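Local coordinates for protein eukaryotic Translation Initiation 4E (Schistosoma mansoni, PDB 3HXI) that binds the 7-methylguanosine cap of mRNA and probably helps start cap-dependent translation under the control of 4E-binding proteins, at residues Q13-Y18 / V36-T41; R119-A124 / L135-T140; L20-K25 / Y60-Y65. One frame throughout, in Å; residues are numbered along the deposited sequence. Where two conformers were deposited one is given.

Contact 1: Q13-Y18 / V36-T41; sequences QDSWSY and VATFST
Trp16 lays its CB over one face of the Phe39 ring, where it makes a CH-pi contact 3.9 Å from the ring centroid. The nearest ring atom is Phe39 CZ, 3.5 Å from Trp16 CB. One bond further, Trp16 CG is still close to the rim of the phenyl. Trp16 CD1 then meets Phe39 CE1 at 3.9 Å. Beyond this the indole leaves Phe39. The two ring planes are near parallel (22°) but slid apart, so they barely overlap. The far end of the six-membered ring reaches the strand 121-127, with Trp16 CH2 against Ile121 CG2 and Trp16 CZ3 against Cys122 O. Phe39 can lie under Trp16 CB because its CG sits between its own backbone N and carbonyl carbon (chi1 64°), which turns the ring in toward the neighbouring strand.

The backbones form an antiparallel pair. Trp16 N binds Phe39 O at 2.9 Å, and Phe39 N returns a bond to Trp16 O. On the other face of the sheet, Ser17 OG and Thr38 OG1 share a hydrogen bond of 2.7 Å. A classic beta bulge follows. Val36 and Ala37 both face Tyr18, and Tyr18 O receives a sound bond from Val36 N (2.8 Å) and a weak one from Ala37 N. Val36 CG2 meets the Tyr18 ring at its edge, 3.8 Å from Tyr18 CD1. The tyrosine hydroxyl points on to Trp100 NE1, its hydrogen-bond partner.

Strand 33-41 is one of the two edge strands of the eIF4E sheet, and strand 63-68 flanks strand 11-21 on the other side. Helices 42-50 and 96-108 cover the face that carries Trp16, Tyr18 and Phe39.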
loop_
_atom_site.group_PDB
_atom_site.type_symbol
_atom_site.label_atom_id
_atom_site.label_comp_id
_atom_site.label_asym_id
_atom_site.label_seq_id
_atom_site.Cartn_x
_atom_site.Cartn_y
_atom_site.Cartn_z
ATOM N N GLN A 13 9.821 12.673 -1.087
ATOM C CA GLN A 13 8.734 13.532 -0.595
ATOM C C GLN A 13 8.359 13.216 0.843
ATOM O O GLN A 13 8.153 14.139 1.643
ATOM C CB GLN A 13 7.491 13.425 -1.490
ATOM C CG GLN A 13 6.279 14.209 -0.952
ATOM C CD GLN A 13 6.556 15.709 -0.858
ATOM O OE1 GLN A 13 7.424 16.241 -1.557
ATOM N NE2 GLN A 13 5.820 16.392 0.006
ATOM N N ASP A 14 8.289 11.922 1.178
ATOM C CA ASP A 14 7.981 11.502 2.540
ATOM C C ASP A 14 8.925 10.459 3.087
ATOM O O ASP A 14 9.549 9.711 2.330
ATOM C CB ASP A 14 6.549 10.940 2.615
ATOM C CG ASP A 14 5.520 12.020 2.761
ATOM O OD1 ASP A 14 5.404 12.568 3.882
ATOM O OD2 ASP A 14 4.845 12.341 1.761
ATOM N N SER A 15 9.007 10.416 4.416
ATOM C CA SER A 15 9.591 9.292 5.128
ATOM C C SER A 15 8.537 8.200 5.279
ATOM O O SER A 15 7.365 8.497 5.550
ATOM C CB SER A 15 10.072 9.720 6.509
ATOM O OG SER A 15 10.714 8.641 7.147
ATOM N N TRP A 16 8.965 6.954 5.095
ATOM C CA TRP A 16 8.088 5.776 5.134
ATOM C C TRP A 16 8.617 4.754 6.107
ATOM O O TRP A 16 9.833 4.625 6.291
ATOM C CB TRP A 16 7.992 5.121 3.740
ATOM C CG TRP A 16 7.456 6.011 2.696
ATOM C CD1 TRP A 16 8.166 6.899 1.937
ATOM C CD2 TRP A 16 6.096 6.100 2.252
ATOM N NE1 TRP A 16 7.328 7.566 1.080
ATOM C CE2 TRP A 16 6.052 7.089 1.241
ATOM C CE3 TRP A 16 4.909 5.452 2.619
ATOM C CZ2 TRP A 16 4.870 7.449 0.588
ATOM C CZ3 TRP A 16 3.726 5.796 1.955
ATOM C CH2 TRP A 16 3.715 6.794 0.957
ATOM N N SER A 17 7.701 4.006 6.717
ATOM C CA SER A 17 8.090 2.876 7.548
ATOM C C SER A 17 7.503 1.571 7.011
ATOM O O SER A 17 6.414 1.558 6.428
ATOM C CB SER A 17 7.700 3.107 8.998
ATOM O OG SER A 17 8.443 4.205 9.511
ATOM N N TYR A 18 8.257 0.493 7.186
ATOM C CA TYR A 18 7.925 -0.792 6.595
ATOM C C TYR A 18 7.719 -1.799 7.715
ATOM O O TYR A 18 8.559 -1.938 8.625
ATOM C CB TYR A 18 9.064 -1.227 5.682
ATOM C CG TYR A 18 8.725 -2.215 4.579
ATOM C CD1 TYR A 18 9.015 -3.569 4.725
ATOM C CD2 TYR A 18 8.181 -1.783 3.358
ATOM C CE1 TYR A 18 8.754 -4.478 3.698
ATOM C CE2 TYR A 18 7.901 -2.692 2.328
ATOM C CZ TYR A 18 8.208 -4.040 2.512
ATOM O OH TYR A 18 7.966 -4.961 1.513
ATOM N N VAL A 36 10.197 -2.913 10.626
ATOM C CA VAL A 36 11.513 -3.438 10.227
ATOM C C VAL A 36 12.399 -2.413 9.517
ATOM O O VAL A 36 13.585 -2.665 9.318
ATOM C CB VAL A 36 11.389 -4.741 9.400
ATOM C CG1 VAL A 36 10.776 -5.856 10.248
ATOM C CG2 VAL A 36 10.582 -4.513 8.106
ATOM N N ALA A 37 11.832 -1.263 9.144
ATOM C CA ALA A 37 12.609 -0.168 8.559
ATOM C C ALA A 37 11.831 1.139 8.457
ATOM O O ALA A 37 10.595 1.140 8.403
ATOM C CB ALA A 37 13.178 -0.570 7.199
ATOM N N THR A 38 12.573 2.248 8.507
ATOM C CA THR A 38 12.084 3.587 8.189
ATOM C C THR A 38 13.086 4.160 7.193
ATOM O O THR A 38 14.293 4.119 7.435
ATOM C CB THR A 38 11.993 4.521 9.430
ATOM O OG1 THR A 38 11.004 4.033 10.346
ATOM C CG2 THR A 38 11.605 5.941 9.014
ATOM N N PHE A 39 12.600 4.665 6.064
ATOM C CA PHE A 39 13.495 5.165 5.012
ATOM C C PHE A 39 12.984 6.491 4.436
ATOM O O PHE A 39 11.804 6.817 4.571
ATOM C CB PHE A 39 13.706 4.111 3.911
ATOM C CG PHE A 39 12.455 3.759 3.149
ATOM C CD1 PHE A 39 12.055 4.517 2.060
ATOM C CD2 PHE A 39 11.663 2.669 3.537
ATOM C CE1 PHE A 39 10.879 4.205 1.360
ATOM C CE2 PHE A 39 10.490 2.352 2.838
ATOM C CZ PHE A 39 10.106 3.123 1.752
ATOM N N SER A 40 13.871 7.250 3.800
ATOM C CA SER A 40 13.513 8.579 3.354
ATOM C C SER A 40 14.262 8.961 2.082
ATOM O O SER A 40 14.211 10.121 1.648
ATOM C CB SER A 40 13.812 9.576 4.460
ATOM O OG SER A 40 15.146 9.403 4.881
ATOM N N THR A 41 14.939 7.977 1.492
ATOM C CA THR A 41 15.707 8.171 0.257
ATOM C C THR A 41 15.367 7.043 -0.708
ATOM O O THR A 41 14.978 5.940 -0.269
ATOM C CB THR A 41 17.253 8.174 0.529
ATOM O OG1 THR A 41 17.705 6.848 0.891
ATOM C CG2 THR A 41 17.619 9.177 1.662
#

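Contact 2: R119-A124 / L135-T140. With GTG (7-methyl-guanosine-5'-triphosphate-5'-guanosine), chain C.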
loop_
_atom_site.group_PDB
_atom_site.type_symbol
_atom_site.label_atom_id
_atom_site.label_comp_id
_atom_site.label_asym_id
_atom_site.label_seq_id
_atom_site.Cartn_x
_atom_site.Cartn_y
_atom_site.Cartn_z
ATOM N N ARG A 119 -1.493 13.924 -0.698
ATOM C CA ARG A 119 -1.996 14.208 0.651
ATOM C C ARG A 119 -2.964 13.132 1.161
ATOM O O ARG A 119 -3.064 12.918 2.362
ATOM C CB ARG A 119 -2.642 15.600 0.710
ATOM C CG ARG A 119 -1.642 16.745 0.476
ATOM C CD ARG A 119 -2.237 18.129 0.802
ATOM N NE ARG A 119 -3.107 18.629 -0.264
ATOM C CZ ARG A 119 -2.744 19.576 -1.133
ATOM N NH1 ARG A 119 -3.576 19.976 -2.077
ATOM N NH2 ARG A 119 -1.544 20.122 -1.059
ATOM N N GLN A 120 -3.669 12.471 0.244
ATOM C CA GLN A 120 -4.645 11.446 0.630
ATOM C C GLN A 120 -3.949 10.168 1.063
ATOM O O GLN A 120 -4.523 9.361 1.807
ATOM C CB GLN A 120 -5.598 11.118 -0.532
ATOM C CG GLN A 120 -6.776 12.043 -0.697
ATOM C CD GLN A 120 -7.640 12.085 0.551
ATOM O OE1 GLN A 120 -8.224 11.067 0.972
ATOM N NE2 GLN A 120 -7.702 13.249 1.161
ATOM N N ILE A 121 -2.716 9.978 0.597
ATOM C CA ILE A 121 -2.049 8.674 0.743
ATOM C C ILE A 121 -1.596 8.420 2.176
ATOM O O ILE A 121 -0.881 9.245 2.774
ATOM C CB ILE A 121 -0.838 8.509 -0.242
ATOM C CG1 ILE A 121 -1.287 8.613 -1.713
ATOM C CG2 ILE A 121 -0.064 7.189 0.048
ATOM C CD1 ILE A 121 -2.264 7.536 -2.211
ATOM N N CYS A 122 -1.999 7.271 2.710
ATOM C CA CYS A 122 -1.501 6.814 4.001
ATOM C C CYS A 122 -0.467 5.711 3.842
ATOM O O CYS A 122 0.626 5.797 4.393
ATOM C CB CYS A 122 -2.649 6.309 4.867
ATOM S SG CYS A 122 -3.813 7.617 5.296
ATOM N N GLY A 123 -0.807 4.672 3.086
ATOM C CA GLY A 123 0.116 3.549 2.929
ATOM C C GLY A 123 -0.395 2.443 2.023
ATOM O O GLY A 123 -1.483 2.562 1.447
ATOM N N ALA A 124 0.398 1.384 1.900
ATOM C CA ALA A 124 0.080 0.233 1.052
ATOM C C ALA A 124 0.237 -1.072 1.850
ATOM O O ALA A 124 1.009 -1.137 2.821
ATOM C CB ALA A 124 0.968 0.215 -0.186
ATOM N N LEU A 135 -3.858 -6.656 -2.579
ATOM C CA LEU A 135 -3.030 -5.469 -2.365
ATOM C C LEU A 135 -4.003 -4.339 -2.078
ATOM O O LEU A 135 -5.091 -4.314 -2.653
ATOM C CB LEU A 135 -2.210 -5.119 -3.607
ATOM C CG LEU A 135 -0.834 -5.755 -3.837
ATOM C CD1 LEU A 135 -0.994 -7.183 -4.392
ATOM C CD2 LEU A 135 -0.008 -4.919 -4.825
ATOM N N SER A 136 -3.608 -3.406 -1.225
ATOM C CA SER A 136 -4.495 -2.319 -0.821
ATOM C C SER A 136 -3.683 -1.039 -0.760
ATOM O O SER A 136 -2.498 -1.077 -0.456
ATOM C CB SER A 136 -5.057 -2.590 0.575
ATOM O OG SER A 136 -6.025 -3.616 0.556
ATOM N N VAL A 137 -4.335 0.088 -1.020
ATOM C CA VAL A 137 -3.761 1.387 -0.714
ATOM C C VAL A 137 -4.751 2.091 0.200
ATOM O O VAL A 137 -5.916 2.264 -0.154
ATOM C CB VAL A 137 -3.541 2.234 -1.962
ATOM C CG1 VAL A 137 -3.190 3.685 -1.574
ATOM C CG2 VAL A 137 -2.473 1.617 -2.843
ATOM N N TRP A 138 -4.264 2.504 1.363
ATOM C CA TRP A 138 -5.075 3.166 2.377
ATOM C C TRP A 138 -4.987 4.675 2.186
ATOM O O TRP A 138 -3.881 5.214 2.010
ATOM C CB TRP A 138 -4.501 2.800 3.743
ATOM C CG TRP A 138 -4.824 1.397 4.210
ATOM C CD1 TRP A 138 -4.990 0.265 3.443
ATOM C CD2 TRP A 138 -4.997 0.993 5.567
ATOM N NE1 TRP A 138 -5.250 -0.822 4.261
ATOM C CE2 TRP A 138 -5.272 -0.395 5.565
ATOM C CE3 TRP A 138 -4.933 1.674 6.797
ATOM C CZ2 TRP A 138 -5.511 -1.115 6.748
ATOM C CZ3 TRP A 138 -5.171 0.967 7.962
ATOM C CH2 TRP A 138 -5.437 -0.427 7.933
ATOM N N LEU A 139 -6.153 5.322 2.224
ATOM C CA LEU A 139 -6.342 6.748 1.965
ATOM C C LEU A 139 -6.911 7.400 3.214
ATOM O O LEU A 139 -7.596 6.745 3.999
ATOM C CB LEU A 139 -7.338 6.945 0.814
ATOM C CG LEU A 139 -6.940 6.454 -0.584
ATOM C CD1 LEU A 139 -7.833 7.094 -1.649
ATOM C CD2 LEU A 139 -5.491 6.814 -0.886
ATOM N N THR A 140 -6.659 8.690 3.392
ATOM C CA THR A 140 -7.016 9.343 4.658
ATOM C C THR A 140 -8.502 9.708 4.821
ATOM O O THR A 140 -8.974 9.884 5.953
ATOM C CB THR A 140 -6.132 10.579 4.913
ATOM O OG1 THR A 140 -6.268 10.992 6.278
ATOM C CG2 THR A 140 -6.522 11.712 3.989
HETATM P PA GTG C . -7.464 -9.187 7.296
HETATM O O1A GTG C . -6.170 -9.916 7.538
HETATM O O2A GTG C . -7.519 -7.900 6.501
HETATM O O3A GTG C . -8.608 -10.145 6.703
HETATM P PB GTG C . -8.492 -11.609 6.094
HETATM O O1B GTG C . -7.462 -11.667 4.993
HETATM O O2B GTG C . -9.928 -12.034 5.802
HETATM O O3B GTG C . -8.022 -12.433 7.392
HETATM N N9A GTG C . -7.552 -6.184 11.733
HETATM C C8A GTG C . -7.152 -5.911 10.487
HETATM N N7A GTG C . -6.742 -4.624 10.435
HETATM C C7X GTG C . -6.225 -3.974 9.205
HETATM C C5A GTG C . -6.895 -4.106 11.657
HETATM C C6A GTG C . -6.632 -2.827 12.160
HETATM O O6A GTG C . -6.167 -1.899 11.458
HETATM N N1A GTG C . -6.917 -2.591 13.465
HETATM C C2A GTG C . -7.419 -3.594 14.253
HETATM N N2A GTG C . -7.703 -3.388 15.552
HETATM N N3A GTG C . -7.666 -4.829 13.761
HETATM C C4A GTG C . -7.399 -5.091 12.470
HETATM O O5D GTG C . -8.037 -8.828 8.728
HETATM C C5D GTG C . -8.265 -9.877 9.664
HETATM C C4D GTG C . -8.685 -9.280 10.988
HETATM O O4D GTG C . -7.584 -8.564 11.530
HETATM C C3D GTG C . -9.810 -8.271 10.881
HETATM O O3D GTG C . -11.081 -8.914 10.823
HETATM C C2D GTG C . -9.610 -7.464 12.142
HETATM O O2D GTG C . -10.180 -8.160 13.261
HETATM C C1D GTG C . -8.091 -7.456 12.273
HETATM P PG GTG C . -7.530 -13.961 7.449
HETATM O O1G GTG C . -7.065 -14.484 6.127
HETATM O O2G GTG C . -8.547 -14.752 8.253
HETATM O O5E GTG C . -6.244 -13.774 8.395
HETATM C C5E GTG C . -5.061 -13.163 7.885
HETATM C C4E GTG C . -3.971 -13.196 8.937
HETATM O O4E GTG C . -4.388 -12.410 10.057
HETATM C C3E GTG C . -3.715 -14.589 9.484
HETATM O O3E GTG C . -2.345 -14.623 9.918
HETATM C C2E GTG C . -4.603 -14.681 10.717
HETATM O O2E GTG C . -4.119 -15.623 11.688
HETATM C C1E GTG C . -4.506 -13.248 11.223
HETATM N N9B GTG C . -5.646 -12.721 12.000
HETATM C C8B GTG C . -6.903 -12.705 11.289
HETATM N N7B GTG C . -7.777 -12.097 12.287
HETATM C C5B GTG C . -7.026 -11.793 13.389
HETATM C C6B GTG C . -7.341 -11.169 14.686
HETATM O O6B GTG C . -8.532 -10.810 14.892
HETATM N N1B GTG C . -6.333 -11.032 15.594
HETATM C C2B GTG C . -5.046 -11.441 15.324
HETATM N N2B GTG C . -4.052 -11.288 16.235
HETATM N N3B GTG C . -4.692 -12.018 14.150
HETATM C C4B GTG C . -5.621 -12.192 13.188
#
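Trp138 O is held by two backbone N-H groups of the opposite strand. Cys122 N makes the better bond, at 2.9 Å. Gly123 N adds a weak one of 3.3 Å. Two residues thus face one, which makes a classic beta bulge, and the register shifts by one between Ile121 and Gly123. In return Trp138 N binds Gly123 O at 2.8 Å.

Past the bulge, Thr140 N donates to Gln120 O at 2.7 Å. There the Gln120 side chain bends at chi2 (-59°), which lays its amide against Thr140 CG2; the two side chains cross at about a right angle. Gln120 NE2 comes to 3.4 Å from Thr140 CG2. The polar ends are bound outside the two strands: Gln120 OE1 to Ser141 OG, and Thr140 OG1 to Lys79 O. Cys122 SG rests beside the backbone of Thr140.

The face that carries Ile121, Val137 and Leu139 is apolar. Ile121 CD1 touches Leu139 CD2 at 3.6 Å and also reaches Val137 CG1. Helices 96-108 and 145-159 pack on this face.

The Trp138 indole turns away from strand 121-127. Its ring edge, through CZ2, meets the cap methyl C7X at 3.8 Å, with C7X close to the ring plane. Trp75 and Phe67 lie against the same indole. This is a bulged beta hairpin in the middle of the eIF4E sheet, and it sets a tryptophan edge against the N7-methyl of the cap, as in other members of the family.

Contact 3: L20-K25 / Y60-Y65; sequences LFQFRK and YGKDLY. With GTG (7-methyl-guanosine-5'-triphosphate-5'-guanosine), chain C.
Phe21 CB rests against two groups of the other strand, Asp63 CB at 3.9 Å and Tyr65 CE2 at 4.0 Å. This is the close-packed side. Here the strands bond in both directions: Phe21 N to Asp63 O at 2.8 Å, nearly straight at 172°, and Asp63 N to Phe21 O. Asp63 turns its carboxylate to a salt bridge with Arg129. CG anti to the backbone N (chi1 176°) carries the Phe21 ring out to the cap, with Phe21 CE2 near the ribose oxygen O4E and Gly61 O at the ring edge. On the opposite face of the sheet Leu20 CD2 and Leu64 CD2 meet at 3.7 Å.

The outer side is looser. The partly exposed side chains of Gln22 and Lys62 run side by side, touching through Gln22 CG and Lys62 CD at 4.0 Å. Water 1 joins the loops by accepting from Phe23 N and donating to Gly61 O.

Gly61 O also accepts a hydrogen bond from the ribose hydroxyl O3E, 3.1 Å away, and the face of Phe23 lies under O2E. Tyr65 OH stands 3.9 Å from the methyl C7X. These residues line part of the eIF4E cap-binding pocket, where Gly61, Phe21 and Phe23 meet the second nucleoside.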
loop_
_atom_site.group_PDB
_atom_site.type_symbol
_atom_site.label_atom_id
_atom_site.label_comp_id
_atom_site.label_asym_id
_atom_site.label_seq_id
_atom_site.Cartn_x
_atom_site.Cartn_y
_atom_site.Cartn_z
ATOM N N LEU A 20 6.191 -5.793 9.037
ATOM C CA LEU A 20 5.742 -7.165 8.813
ATOM C C LEU A 20 4.675 -7.521 9.807
ATOM O O LEU A 20 4.842 -7.308 11.009
ATOM C CB LEU A 20 6.911 -8.151 8.999
ATOM C CG LEU A 20 8.253 -7.735 8.393
ATOM C CD1 LEU A 20 9.320 -8.793 8.695
ATOM C CD2 LEU A 20 8.152 -7.487 6.872
ATOM N N PHE A 21 3.574 -8.072 9.308
ATOM C CA PHE A 21 2.547 -8.656 10.162
ATOM C C PHE A 21 2.777 -10.163 10.261
ATOM O O PHE A 21 2.690 -10.867 9.269
ATOM C CB PHE A 21 1.133 -8.379 9.604
ATOM C CG PHE A 21 0.050 -9.036 10.408
ATOM C CD1 PHE A 21 -0.569 -8.348 11.442
ATOM C CD2 PHE A 21 -0.306 -10.358 10.171
ATOM C CE1 PHE A 21 -1.544 -8.961 12.217
ATOM C CE2 PHE A 21 -1.288 -10.975 10.934
ATOM C CZ PHE A 21 -1.891 -10.280 11.979
ATOM N N GLN A 22 3.066 -10.662 11.454
ATOM C CA GLN A 22 3.243 -12.106 11.620
ATOM C C GLN A 22 2.404 -12.612 12.757
ATOM O O GLN A 22 2.641 -12.233 13.908
ATOM C CB GLN A 22 4.708 -12.426 11.896
ATOM C CG GLN A 22 5.669 -12.078 10.762
ATOM C CD GLN A 22 7.111 -12.119 11.222
ATOM O OE1 GLN A 22 7.528 -11.303 12.032
ATOM N NE2 GLN A 22 7.875 -13.069 10.703
ATOM N N PHE A 23 1.419 -13.457 12.453
ATOM C CA PHE A 23 0.509 -13.931 13.492
ATOM C C PHE A 23 1.203 -14.938 14.400
ATOM O O PHE A 23 1.817 -15.890 13.927
ATOM C CB PHE A 23 -0.767 -14.570 12.933
ATOM C CG PHE A 23 -1.493 -15.434 13.943
ATOM C CD1 PHE A 23 -2.271 -14.851 14.949
ATOM C CD2 PHE A 23 -1.381 -16.819 13.904
ATOM C CE1 PHE A 23 -2.925 -15.632 15.899
ATOM C CE2 PHE A 23 -2.037 -17.613 14.848
ATOM C CZ PHE A 23 -2.813 -17.011 15.848
ATOM N N ARG A 24 1.102 -14.697 15.700
ATOM C CA ARG A 24 1.380 -15.719 16.694
ATOM C C ARG A 24 0.215 -15.768 17.670
ATOM O O ARG A 24 -0.439 -14.740 17.938
ATOM C CB ARG A 24 2.710 -15.467 17.415
ATOM C CG ARG A 24 3.951 -15.695 16.535
ATOM C CD ARG A 24 4.388 -14.406 15.831
ATOM N NE ARG A 24 5.085 -13.510 16.753
ATOM C CZ ARG A 24 5.201 -12.188 16.604
ATOM N NH1 ARG A 24 5.865 -11.495 17.517
ATOM N NH2 ARG A 24 4.670 -11.553 15.552
ATOM N N LYS A 25 -0.048 -16.978 18.164
ATOM C CA LYS A 25 -1.115 -17.253 19.122
ATOM C C LYS A 25 -1.031 -16.350 20.341
ATOM O O LYS A 25 0.059 -16.077 20.853
ATOM C CB LYS A 25 -1.070 -18.713 19.538
ATOM N N TYR A 60 1.656 -17.642 3.439
ATOM C CA TYR A 60 0.287 -17.131 3.534
ATOM C C TYR A 60 -0.021 -16.548 4.912
ATOM O O TYR A 60 0.400 -17.099 5.939
ATOM C CB TYR A 60 -0.737 -18.208 3.204
ATOM C CG TYR A 60 -0.733 -18.672 1.765
ATOM C CD1 TYR A 60 -0.862 -17.767 0.707
ATOM C CD2 TYR A 60 -0.633 -20.025 1.461
ATOM C CE1 TYR A 60 -0.872 -18.206 -0.623
ATOM C CE2 TYR A 60 -0.646 -20.469 0.147
ATOM C CZ TYR A 60 -0.770 -19.563 -0.888
ATOM O OH TYR A 60 -0.784 -20.026 -2.191
ATOM N N GLY A 61 -0.736 -15.425 4.920
ATOM C CA GLY A 61 -1.160 -14.769 6.156
ATOM C C GLY A 61 -0.122 -13.868 6.809
ATOM O O GLY A 61 -0.416 -13.259 7.853
ATOM N N LYS A 62 1.087 -13.807 6.232
ATOM C CA LYS A 62 2.154 -12.887 6.676
ATOM C C LYS A 62 2.124 -11.691 5.742
ATOM O O LYS A 62 2.265 -11.855 4.537
ATOM C CB LYS A 62 3.530 -13.545 6.623
ATOM C CG LYS A 62 4.711 -12.552 6.808
ATOM C CD LYS A 62 6.056 -13.274 6.975
ATOM C CE LYS A 62 7.223 -12.391 6.521
ATOM N NZ LYS A 62 8.534 -12.897 7.043
ATOM N N ASP A 63 1.907 -10.503 6.287
ATOM C CA ASP A 63 1.573 -9.358 5.456
ATOM C C ASP A 63 2.662 -8.287 5.520
ATOM O O ASP A 63 3.424 -8.231 6.481
ATOM C CB ASP A 63 0.213 -8.769 5.877
ATOM C CG ASP A 63 -0.947 -9.766 5.742
ATOM O OD1 ASP A 63 -0.764 -10.805 5.106
ATOM O OD2 ASP A 63 -2.060 -9.504 6.270
ATOM N N LEU A 64 2.708 -7.441 4.493
ATOM C CA LEU A 64 3.646 -6.331 4.397
ATOM C C LEU A 64 2.850 -5.025 4.385
ATOM O O LEU A 64 1.867 -4.897 3.640
ATOM C CB LEU A 64 4.452 -6.429 3.105
ATOM C CG LEU A 64 5.108 -7.773 2.783
ATOM C CD1 LEU A 64 5.733 -7.728 1.366
ATOM C CD2 LEU A 64 6.145 -8.117 3.851
ATOM N N TYR A 65 3.280 -4.076 5.216
ATOM C CA TYR A 65 2.642 -2.752 5.323
ATOM C C TYR A 65 3.689 -1.679 5.089
ATOM O O TYR A 65 4.747 -1.701 5.743
ATOM C CB TYR A 65 2.058 -2.551 6.736
ATOM C CG TYR A 65 0.763 -3.302 7.027
ATOM C CD1 TYR A 65 -0.466 -2.614 7.068
ATOM C CD2 TYR A 65 0.762 -4.690 7.255
ATOM C CE1 TYR A 65 -1.661 -3.289 7.323
ATOM C CE2 TYR A 65 -0.429 -5.377 7.514
ATOM C CZ TYR A 65 -1.640 -4.664 7.549
ATOM O OH TYR A 65 -2.844 -5.315 7.784
HETATM P PA GTG C . -7.464 -9.187 7.296
HETATM O O1A GTG C . -6.170 -9.916 7.538
HETATM O O2A GTG C . -7.519 -7.900 6.501
HETATM O O3A GTG C . -8.608 -10.145 6.703
HETATM P PB GTG C . -8.492 -11.609 6.094
HETATM O O1B GTG C . -7.462 -11.667 4.993
HETATM O O2B GTG C . -9.928 -12.034 5.802
HETATM O O3B GTG C . -8.022 -12.433 7.392
HETATM N N9A GTG C . -7.552 -6.184 11.733
HETATM C C8A GTG C . -7.152 -5.911 10.487
HETATM N N7A GTG C . -6.742 -4.624 10.435
HETATM C C7X GTG C . -6.225 -3.974 9.205
HETATM C C5A GTG C . -6.895 -4.106 11.657
HETATM C C6A GTG C . -6.632 -2.827 12.160
HETATM O O6A GTG C . -6.167 -1.899 11.458
HETATM N N1A GTG C . -6.917 -2.591 13.465
HETATM C C2A GTG C . -7.419 -3.594 14.253
HETATM N N2A GTG C . -7.703 -3.388 15.552
HETATM N N3A GTG C . -7.666 -4.829 13.761
HETATM C C4A GTG C . -7.399 -5.091 12.470
HETATM O O5D GTG C . -8.037 -8.828 8.728
HETATM C C5D GTG C . -8.265 -9.877 9.664
HETATM C C4D GTG C . -8.685 -9.280 10.988
HETATM O O4D GTG C . -7.584 -8.564 11.530
HETATM C C3D GTG C . -9.810 -8.271 10.881
HETATM O O3D GTG C . -11.081 -8.914 10.823
HETATM C C2D GTG C . -9.610 -7.464 12.142
HETATM O O2D GTG C . -10.180 -8.160 13.261
HETATM C C1D GTG C . -8.091 -7.456 12.273
HETATM P PG GTG C . -7.530 -13.961 7.449
HETATM O O1G GTG C . -7.065 -14.484 6.127
HETATM O O2G GTG C . -8.547 -14.752 8.253
HETATM O O5E GTG C . -6.244 -13.774 8.395
HETATM C C5E GTG C . -5.061 -13.163 7.885
HETATM C C4E GTG C . -3.971 -13.196 8.937
HETATM O O4E GTG C . -4.388 -12.410 10.057
HETATM C C3E GTG C . -3.715 -14.589 9.484
HETATM O O3E GTG C . -2.345 -14.623 9.918
HETATM C C2E GTG C . -4.603 -14.681 10.717
HETATM O O2E GTG C . -4.119 -15.623 11.688
HETATM C C1E GTG C . -4.506 -13.248 11.223
HETATM N N9B GTG C . -5.646 -12.721 12.000
HETATM C C8B GTG C . -6.903 -12.705 11.289
HETATM N N7B GTG C . -7.777 -12.097 12.287
HETATM C C5B GTG C . -7.026 -11.793 13.389
HETATM C C6B GTG C . -7.341 -11.169 14.686
HETATM O O6B GTG C . -8.532 -10.810 14.892
HETATM N N1B GTG C . -6.333 -11.032 15.594
HETATM C C2B GTG C . -5.046 -11.441 15.324
HETATM N N2B GTG C . -4.052 -11.288 16.235
HETATM N N3B GTG C . -4.692 -12.018 14.150
HETATM C C4B GTG C . -5.621 -12.192 13.188
HETATM O O HOH W 1 1.286 -14.275 9.744
#

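All three contacts belong to one antiparallel sheet. Contacts 1 and 3 share strand 11-21, and strand 63-68 of contact 3 is the neighbour of strand 121-127 in contact 2. Contact 2 is the core contact, mostly buried near the centre of the chain. Contacts 1 and 3 lie farther out and are partly buried. Contact 1 pairs an edge strand through aromatic packing and a hydroxyl pair, remote from the cap. Contacts 2 and 3 both touch the cap dinucleotide. Contact 2 offers an aromatic edge to the methylated base, while contact 3 mainly meets the second ribose with a loop carbonyl and aromatic rings, and also brings a tyrosine hydroxyl near the methyl.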